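Local coordinates for Rx protein (Solanum tuberosum, PDB 4M70) that probably guards potato against pathogens carrying a matching avirulence protein, setting off the hypersensitive response, and is represented here by its N-terminal coiled-coil domain, at residues K34-L42 with I107-M115; T69-V80 with A92-A103. All blocks are in the same frame, centred on the assembly; numbering follows the deposited sequence.

In the fold
The modelled chain is an all-helical bundle of helices 4-24, 29-42, 56-81 and 86-119, and both contacts draw on the last of these. Contact 2 uses its N-terminal half, paired antiparallel with helix 56-81; contact 1 lies farther along it, beside helix 29-42 running the same way. Their centres are about 20 Å apart, on opposite sides of the chain's centre. In sequence, both segments of contact 2 fall between those of contact 1. The two meet where Lys34 packs on Glu101, their NZ and OE1 atoms 4.0 Å apart. The long helix 86-119 thus ties two other helices into the coiled-coil domain, which forms the N-terminal part of this NB-LRR receptor.

Contact 1: K34-L42 with I107-M115; sequences KLKSLRAIL and IDSTVKQWM
Asp108, which lies against Leu38, has its OD2 held by Lys112 NZ at 2.8 Å, a salt bridge made one turn along the same helix through the syn lone pair of OD2; Asp108 OD1 is left beside Leu38 CD2, 3.7 Å away. Helices 29-42 and 86-119 make a parallel pair within the helical bundle: the axes of segments 34-42 and 107-115 are inclined by 19° and approach to 10.5 Å, and no hydrogen bond crosses between the segments. Apolar branches fill the seam. Leu35 CD2 meets Ile107 CD1, the two side chains crossing at about a right angle, while Leu35 also packs on Leu13 and Ile17 of helix 4-24. Leu38 CD1 rests on Ile107 CG2. Val111 divides its branches between two neighbours, CG1 lying 3.7 Å from Ile41 CG2 and CG2 lying 3.8 Å from Leu42 CD2. At the more exposed margin Met115, bent at both chi2 and chi3, brings SD to 3.5 Å from Ile41 CG2. Trp114, with CG trans to the backbone N (chi1 -175°), swings its indole to the other flank, near Leu58 of helix 56-81. There Leu42 CD2 makes a CH-pi contact over the five-membered ring, 4.2 Å from its centroid and 7° off the normal.

Contact 2: T69-V80 with A92-A103; sequences TEDMVDSESRNV and AMWEIFFVLEQA
Thr69 turns its side chain onto Ala103, OG1 approaching Ala103 CB to 3.2 Å, while its CG2 packs against Leu100 CD2. The hydroxyl is hydrogen-bonded to the carbonyl oxygen of Val65 in its own helix, and an aromatic side chain of another protein's chain packs on Thr69. Met72, extended beyond CG, lies along the more exposed margin with SD 3.5 Å from Val99 CG2. Val73 CG2 touches both Val99 CG1, at 3.9 Å, and Leu100 CD2, at 3.8 Å. With CG1 set between backbone N and carbonyl carbon (chi1 69°), Val99 gives that branch to Val73 and CG2, anti to the backbone N, to Met72. These residues form part of an antiparallel helix pair, a helical hairpin in the bundle of the coiled-coil domain; the axes of segments 69-80 and 92-103 come within 8.6 Å. Glu76 sets its CB against Ile96 CG1; a bend at chi2 folds its carboxylate over the aliphatic part of Glu95. Glu76 OE2 and Glu95 OE2 stay 4.8 Å apart. Ser77 OG bonds back to Val73 O, which also accepts Ser77 N from the opposite face of its plane. Ser77 OG also hydrogen-bonds with Ser20 OG of helix 4-24, and Ile96 CD1 touches the same Ser77 oxygen. Asn79 ND2 reaches Glu76 OE1 at 3.2 Å with an N-H...O angle of 160°, coming from above the carboxylate plane. Val80 CG2 seats on Ala92 CB at 3.6 Å and, in a different direction, meets Met93 CG.

Contact 1: K34-L42 with I107-M115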
# COMPACT_ATOMS: atom_id res chain seq x y z
N LYS A 34 -5.26 -4.68 -7.35
CA LYS A 34 -6.08 -4.68 -6.15
C LYS A 34 -6.59 -3.27 -5.83
O LYS A 34 -7.75 -3.08 -5.45
CB LYS A 34 -5.29 -5.24 -4.97
CG LYS A 34 -6.10 -5.45 -3.70
CD LYS A 34 -5.22 -6.00 -2.58
CE LYS A 34 -4.59 -7.34 -2.93
NZ LYS A 34 -3.71 -7.86 -1.84
N LEU A 35 -5.71 -2.30 -6.04
CA LEU A 35 -6.06 -0.90 -5.82
C LEU A 35 -7.12 -0.41 -6.78
O LEU A 35 -8.09 0.23 -6.38
CB LEU A 35 -4.82 -0.02 -5.99
CG LEU A 35 -4.03 0.34 -4.74
CD1 LEU A 35 -2.89 1.25 -5.12
CD2 LEU A 35 -4.94 1.03 -3.75
N LYS A 36 -6.94 -0.74 -8.06
CA LYS A 36 -7.87 -0.39 -9.11
C LYS A 36 -9.24 -0.97 -8.80
O LYS A 36 -10.26 -0.30 -8.94
CB LYS A 36 -7.36 -0.89 -10.46
CG LYS A 36 -8.13 -0.39 -11.67
CD LYS A 36 -7.42 -0.76 -12.95
CE LYS A 36 -8.18 -0.30 -14.18
NZ LYS A 36 -7.41 -0.57 -15.43
N SER A 37 -9.25 -2.24 -8.41
CA SER A 37 -10.50 -2.93 -8.08
C SER A 37 -11.22 -2.28 -6.88
O SER A 37 -12.44 -2.06 -6.92
CB SER A 37 -10.22 -4.40 -7.79
OG SER A 37 -11.41 -5.10 -7.49
N LEU A 38 -10.45 -1.94 -5.85
CA LEU A 38 -11.04 -1.29 -4.68
C LEU A 38 -11.59 0.09 -5.05
O LEU A 38 -12.65 0.51 -4.54
CB LEU A 38 -10.00 -1.18 -3.56
CG LEU A 38 -9.60 -2.49 -2.88
CD1 LEU A 38 -8.33 -2.33 -2.06
CD2 LEU A 38 -10.74 -3.01 -2.01
N ARG A 39 -10.88 0.77 -5.94
CA ARG A 39 -11.30 2.10 -6.37
C ARG A 39 -12.61 1.96 -7.14
O ARG A 39 -13.53 2.77 -6.99
CB ARG A 39 -10.24 2.73 -7.27
CG ARG A 39 -10.54 4.17 -7.68
CD ARG A 39 -9.61 4.69 -8.77
NE ARG A 39 -9.78 3.95 -10.02
CZ ARG A 39 -9.12 4.20 -11.15
NH1 ARG A 39 -8.25 5.20 -11.21
NH2 ARG A 39 -9.34 3.47 -12.23
N ALA A 40 -12.68 0.92 -7.97
CA ALA A 40 -13.88 0.60 -8.72
C ALA A 40 -15.05 0.39 -7.79
O ALA A 40 -16.18 0.79 -8.08
CB ALA A 40 -13.65 -0.62 -9.60
N ILE A 41 -14.78 -0.23 -6.65
CA ILE A 41 -15.80 -0.42 -5.64
C ILE A 41 -16.27 0.92 -5.08
O ILE A 41 -17.48 1.14 -4.93
CB ILE A 41 -15.33 -1.34 -4.51
CG1 ILE A 41 -15.32 -2.79 -5.00
CG2 ILE A 41 -16.23 -1.23 -3.31
CD1 ILE A 41 -14.81 -3.74 -3.98
N LEU A 42 -15.33 1.81 -4.77
CA LEU A 42 -15.72 3.12 -4.23
C LEU A 42 -16.62 3.92 -5.16
O LEU A 42 -17.60 4.51 -4.71
CB LEU A 42 -14.48 3.98 -3.92
CG LEU A 42 -13.49 3.59 -2.83
CD1 LEU A 42 -12.28 4.50 -2.90
CD2 LEU A 42 -14.16 3.74 -1.47
N ILE A 107 -6.62 0.05 3.33
CA ILE A 107 -7.60 0.52 2.35
C ILE A 107 -8.71 -0.51 2.12
O ILE A 107 -9.87 -0.15 1.99
CB ILE A 107 -6.93 0.92 1.02
CG1 ILE A 107 -6.02 2.13 1.23
CG2 ILE A 107 -7.97 1.27 -0.04
CD1 ILE A 107 -5.29 2.58 -0.02
N ASP A 108 -8.34 -1.79 2.08
CA ASP A 108 -9.34 -2.85 1.93
C ASP A 108 -10.32 -2.83 3.10
O ASP A 108 -11.55 -2.83 2.91
CB ASP A 108 -8.68 -4.22 1.81
CG ASP A 108 -9.68 -5.36 1.71
OD1 ASP A 108 -10.30 -5.52 0.64
OD2 ASP A 108 -9.85 -6.09 2.71
N SER A 109 -9.77 -2.76 4.32
CA SER A 109 -10.59 -2.69 5.52
C SER A 109 -11.54 -1.49 5.50
O SER A 109 -12.75 -1.61 5.76
CB SER A 109 -9.69 -2.66 6.76
OG SER A 109 -10.44 -2.38 7.93
N THR A 110 -10.98 -0.33 5.16
CA THR A 110 -11.76 0.90 5.15
C THR A 110 -12.86 0.87 4.09
O THR A 110 -13.95 1.37 4.31
CB THR A 110 -10.87 2.14 4.93
OG1 THR A 110 -9.81 2.15 5.89
CG2 THR A 110 -11.69 3.42 5.08
N VAL A 111 -12.56 0.28 2.93
CA VAL A 111 -13.55 0.20 1.86
C VAL A 111 -14.68 -0.77 2.20
O VAL A 111 -15.84 -0.52 1.87
CB VAL A 111 -12.88 -0.18 0.51
CG1 VAL A 111 -13.93 -0.59 -0.52
CG2 VAL A 111 -12.06 0.98 -0.03
N LYS A 112 -14.35 -1.86 2.89
CA LYS A 112 -15.39 -2.78 3.35
C LYS A 112 -16.30 -2.12 4.39
O LYS A 112 -17.54 -2.24 4.33
CB LYS A 112 -14.76 -4.07 3.90
CG LYS A 112 -14.24 -4.99 2.80
CD LYS A 112 -13.43 -6.14 3.37
CE LYS A 112 -12.90 -7.02 2.25
NZ LYS A 112 -11.92 -8.03 2.74
N GLN A 113 -15.69 -1.40 5.32
CA GLN A 113 -16.46 -0.62 6.29
C GLN A 113 -17.32 0.42 5.57
O GLN A 113 -18.45 0.71 5.98
CB GLN A 113 -15.54 0.05 7.32
CG GLN A 113 -16.28 0.83 8.39
CD GLN A 113 -15.35 1.43 9.44
OE1 GLN A 113 -14.14 1.22 9.39
NE2 GLN A 113 -15.92 2.17 10.38
N TRP A 114 -16.77 0.99 4.51
CA TRP A 114 -17.44 1.96 3.67
C TRP A 114 -18.71 1.33 3.09
O TRP A 114 -19.75 1.98 3.02
CB TRP A 114 -16.50 2.42 2.55
CG TRP A 114 -17.04 3.51 1.67
CD1 TRP A 114 -17.98 3.40 0.70
CD2 TRP A 114 -16.63 4.89 1.68
NE1 TRP A 114 -18.20 4.63 0.10
CE2 TRP A 114 -17.37 5.56 0.69
CE3 TRP A 114 -15.70 5.62 2.43
CZ2 TRP A 114 -17.23 6.92 0.43
CZ3 TRP A 114 -15.56 6.98 2.17
CH2 TRP A 114 -16.32 7.61 1.18
N MET A 115 -18.60 0.08 2.65
CA MET A 115 -19.75 -0.64 2.11
C MET A 115 -20.82 -0.88 3.19
O MET A 115 -22.02 -0.69 2.96
CB MET A 115 -19.32 -1.97 1.51
CG MET A 115 -20.03 -2.31 0.22
SD MET A 115 -18.93 -2.11 -1.19
CE MET A 115 -17.61 -3.23 -0.72

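Contact 2: T69-V80 with A92-A103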
# COMPACT_ATOMS: atom_id res chain seq x y z
N THR A 69 1.50 6.50 1.91
CA THR A 69 2.07 5.36 1.21
C THR A 69 2.82 5.84 -0.03
O THR A 69 3.89 5.32 -0.37
CB THR A 69 0.98 4.37 0.79
OG1 THR A 69 0.22 3.97 1.95
CG2 THR A 69 1.59 3.15 0.12
N GLU A 70 2.24 6.83 -0.70
CA GLU A 70 2.86 7.42 -1.88
C GLU A 70 4.24 7.95 -1.56
O GLU A 70 5.21 7.66 -2.26
CB GLU A 70 2.02 8.58 -2.40
CG GLU A 70 1.27 8.31 -3.66
CD GLU A 70 0.73 9.58 -4.25
OE1 GLU A 70 0.71 10.60 -3.54
OE2 GLU A 70 0.33 9.55 -5.43
N ASP A 71 4.31 8.71 -0.47
CA ASP A 71 5.58 9.28 -0.04
C ASP A 71 6.62 8.20 0.23
O ASP A 71 7.78 8.30 -0.21
CB ASP A 71 5.38 10.15 1.20
CG ASP A 71 4.60 11.42 0.91
OD1 ASP A 71 4.52 11.82 -0.27
OD2 ASP A 71 4.04 12.00 1.86
N MET A 72 6.20 7.15 0.92
CA MET A 72 7.10 6.04 1.25
C MET A 72 7.61 5.26 0.03
O MET A 72 8.80 4.92 -0.06
CB MET A 72 6.44 5.10 2.26
CG MET A 72 6.35 5.69 3.67
SD MET A 72 5.39 4.64 4.79
CE MET A 72 5.65 5.46 6.36
N VAL A 73 6.71 4.98 -0.90
CA VAL A 73 7.08 4.28 -2.13
C VAL A 73 8.04 5.14 -2.97
O VAL A 73 9.03 4.63 -3.50
CB VAL A 73 5.83 3.88 -2.96
CG1 VAL A 73 6.23 3.42 -4.35
CG2 VAL A 73 5.03 2.80 -2.23
N ASP A 74 7.75 6.43 -3.07
CA ASP A 74 8.64 7.36 -3.77
C ASP A 74 10.04 7.34 -3.16
O ASP A 74 11.06 7.22 -3.87
CB ASP A 74 8.07 8.78 -3.72
CG ASP A 74 7.01 9.02 -4.77
OD1 ASP A 74 6.95 8.23 -5.74
OD2 ASP A 74 6.23 9.99 -4.63
N SER A 75 10.09 7.45 -1.83
CA SER A 75 11.35 7.51 -1.10
C SER A 75 12.17 6.23 -1.26
O SER A 75 13.37 6.28 -1.58
CB SER A 75 11.09 7.78 0.38
OG SER A 75 12.31 7.96 1.09
N GLU A 76 11.52 5.09 -1.08
CA GLU A 76 12.21 3.81 -1.16
C GLU A 76 12.63 3.47 -2.58
O GLU A 76 13.66 2.83 -2.79
CB GLU A 76 11.35 2.71 -0.53
CG GLU A 76 11.11 2.92 0.96
CD GLU A 76 12.38 2.80 1.79
OE1 GLU A 76 13.40 2.28 1.29
OE2 GLU A 76 12.36 3.23 2.97
N SER A 77 11.84 3.90 -3.56
CA SER A 77 12.23 3.75 -4.96
C SER A 77 13.48 4.57 -5.23
O SER A 77 14.38 4.13 -5.97
CB SER A 77 11.08 4.15 -5.89
OG SER A 77 9.96 3.30 -5.69
N ARG A 78 13.53 5.78 -4.66
CA ARG A 78 14.75 6.57 -4.73
C ARG A 78 15.92 5.81 -4.11
O ARG A 78 17.04 5.84 -4.63
CB ARG A 78 14.58 7.94 -4.06
CG ARG A 78 13.79 8.95 -4.88
CD ARG A 78 13.94 10.37 -4.32
NE ARG A 78 13.34 10.53 -3.00
CZ ARG A 78 12.06 10.84 -2.79
NH1 ARG A 78 11.25 11.03 -3.82
NH2 ARG A 78 11.60 10.97 -1.56
N ASN A 79 15.66 5.11 -3.01
CA ASN A 79 16.70 4.29 -2.38
C ASN A 79 17.15 3.13 -3.28
O ASN A 79 18.32 2.75 -3.25
CB ASN A 79 16.25 3.79 -1.01
CG ASN A 79 16.18 4.90 0.03
OD1 ASN A 79 16.77 5.97 -0.15
ND2 ASN A 79 15.46 4.66 1.12
N VAL A 80 16.24 2.59 -4.08
CA VAL A 80 16.58 1.57 -5.08
C VAL A 80 17.50 2.17 -6.15
O VAL A 80 18.47 1.54 -6.56
CB VAL A 80 15.32 0.95 -5.76
CG1 VAL A 80 15.70 0.24 -7.05
CG2 VAL A 80 14.61 -0.01 -4.82
N ALA A 92 15.55 -1.98 0.20
CA ALA A 92 14.62 -1.00 -0.37
C ALA A 92 13.39 -1.64 -1.05
O ALA A 92 12.25 -1.19 -0.85
CB ALA A 92 15.35 -0.07 -1.34
N MET A 93 13.63 -2.68 -1.85
CA MET A 93 12.52 -3.40 -2.50
C MET A 93 11.56 -3.94 -1.45
O MET A 93 10.34 -3.78 -1.55
CB MET A 93 13.04 -4.54 -3.37
CG MET A 93 13.71 -4.13 -4.67
SD MET A 93 14.31 -5.57 -5.58
CE MET A 93 12.77 -6.40 -5.99
N TRP A 94 12.14 -4.57 -0.43
CA TRP A 94 11.38 -5.16 0.66
C TRP A 94 10.53 -4.09 1.32
O TRP A 94 9.37 -4.33 1.67
CB TRP A 94 12.34 -5.76 1.70
CG TRP A 94 11.66 -6.53 2.80
CD1 TRP A 94 11.52 -7.89 2.89
CD2 TRP A 94 11.03 -5.99 3.97
NE1 TRP A 94 10.85 -8.22 4.04
CE2 TRP A 94 10.54 -7.07 4.72
CE3 TRP A 94 10.84 -4.69 4.45
CZ2 TRP A 94 9.86 -6.89 5.93
CZ3 TRP A 94 10.16 -4.52 5.65
CH2 TRP A 94 9.68 -5.61 6.38
N GLU A 95 11.11 -2.92 1.50
CA GLU A 95 10.40 -1.82 2.13
C GLU A 95 9.19 -1.42 1.28
O GLU A 95 8.09 -1.16 1.82
CB GLU A 95 11.33 -0.64 2.36
CG GLU A 95 10.75 0.36 3.33
CD GLU A 95 10.62 -0.21 4.72
OE1 GLU A 95 11.46 -1.06 5.09
OE2 GLU A 95 9.69 0.18 5.46
N ILE A 96 9.38 -1.36 -0.04
CA ILE A 96 8.26 -1.08 -0.95
C ILE A 96 7.13 -2.10 -0.83
O ILE A 96 5.95 -1.73 -0.70
CB ILE A 96 8.72 -0.99 -2.42
CG1 ILE A 96 9.65 0.21 -2.63
CG2 ILE A 96 7.53 -0.86 -3.36
CD1 ILE A 96 10.26 0.26 -4.00
N PHE A 97 7.49 -3.38 -0.87
CA PHE A 97 6.51 -4.46 -0.78
C PHE A 97 5.72 -4.38 0.53
O PHE A 97 4.48 -4.44 0.53
CB PHE A 97 7.17 -5.83 -0.85
CG PHE A 97 7.75 -6.15 -2.18
CD1 PHE A 97 6.94 -6.33 -3.29
CD2 PHE A 97 9.11 -6.37 -2.31
CE1 PHE A 97 7.49 -6.64 -4.53
CE2 PHE A 97 9.67 -6.69 -3.54
CZ PHE A 97 8.86 -6.82 -4.65
N PHE A 98 6.45 -4.22 1.62
CA PHE A 98 5.86 -4.18 2.95
C PHE A 98 4.89 -3.02 3.11
O PHE A 98 3.77 -3.19 3.62
CB PHE A 98 6.96 -4.12 4.01
CG PHE A 98 6.44 -4.10 5.42
CD1 PHE A 98 6.29 -2.90 6.10
CD2 PHE A 98 6.11 -5.28 6.07
CE1 PHE A 98 5.82 -2.88 7.40
CE2 PHE A 98 5.64 -5.27 7.37
CZ PHE A 98 5.49 -4.07 8.04
N VAL A 99 5.33 -1.84 2.68
CA VAL A 99 4.47 -0.67 2.81
C VAL A 99 3.22 -0.81 1.94
O VAL A 99 2.11 -0.47 2.38
CB VAL A 99 5.21 0.67 2.52
CG1 VAL A 99 5.60 0.79 1.06
CG2 VAL A 99 4.36 1.85 2.94
N LEU A 100 3.38 -1.36 0.73
CA LEU A 100 2.22 -1.52 -0.14
C LEU A 100 1.20 -2.53 0.39
O LEU A 100 -0.00 -2.31 0.28
CB LEU A 100 2.65 -1.87 -1.56
CG LEU A 100 3.18 -0.68 -2.35
CD1 LEU A 100 3.65 -1.09 -3.74
CD2 LEU A 100 2.09 0.38 -2.43
N GLU A 101 1.68 -3.62 0.97
CA GLU A 101 0.77 -4.58 1.61
C GLU A 101 0.07 -3.98 2.84
O GLU A 101 -1.14 -4.20 3.03
CB GLU A 101 1.49 -5.89 1.93
CG GLU A 101 0.55 -6.97 2.46
CD GLU A 101 -0.50 -7.45 1.48
OE1 GLU A 101 -0.36 -7.23 0.26
OE2 GLU A 101 -1.50 -8.02 1.95
N GLN A 102 0.81 -3.26 3.69
CA GLN A 102 0.18 -2.61 4.85
C GLN A 102 -0.93 -1.64 4.39
O GLN A 102 -2.05 -1.64 4.93
CB GLN A 102 1.21 -1.85 5.68
CG GLN A 102 2.25 -2.71 6.38
CD GLN A 102 1.83 -3.10 7.78
OE1 GLN A 102 1.24 -4.16 8.00
NE2 GLN A 102 2.13 -2.24 8.75
N ALA A 103 -0.58 -0.84 3.39
CA ALA A 103 -1.49 0.15 2.83
C ALA A 103 -2.73 -0.52 2.26
O ALA A 103 -3.85 -0.08 2.51
CB ALA A 103 -0.79 0.95 1.76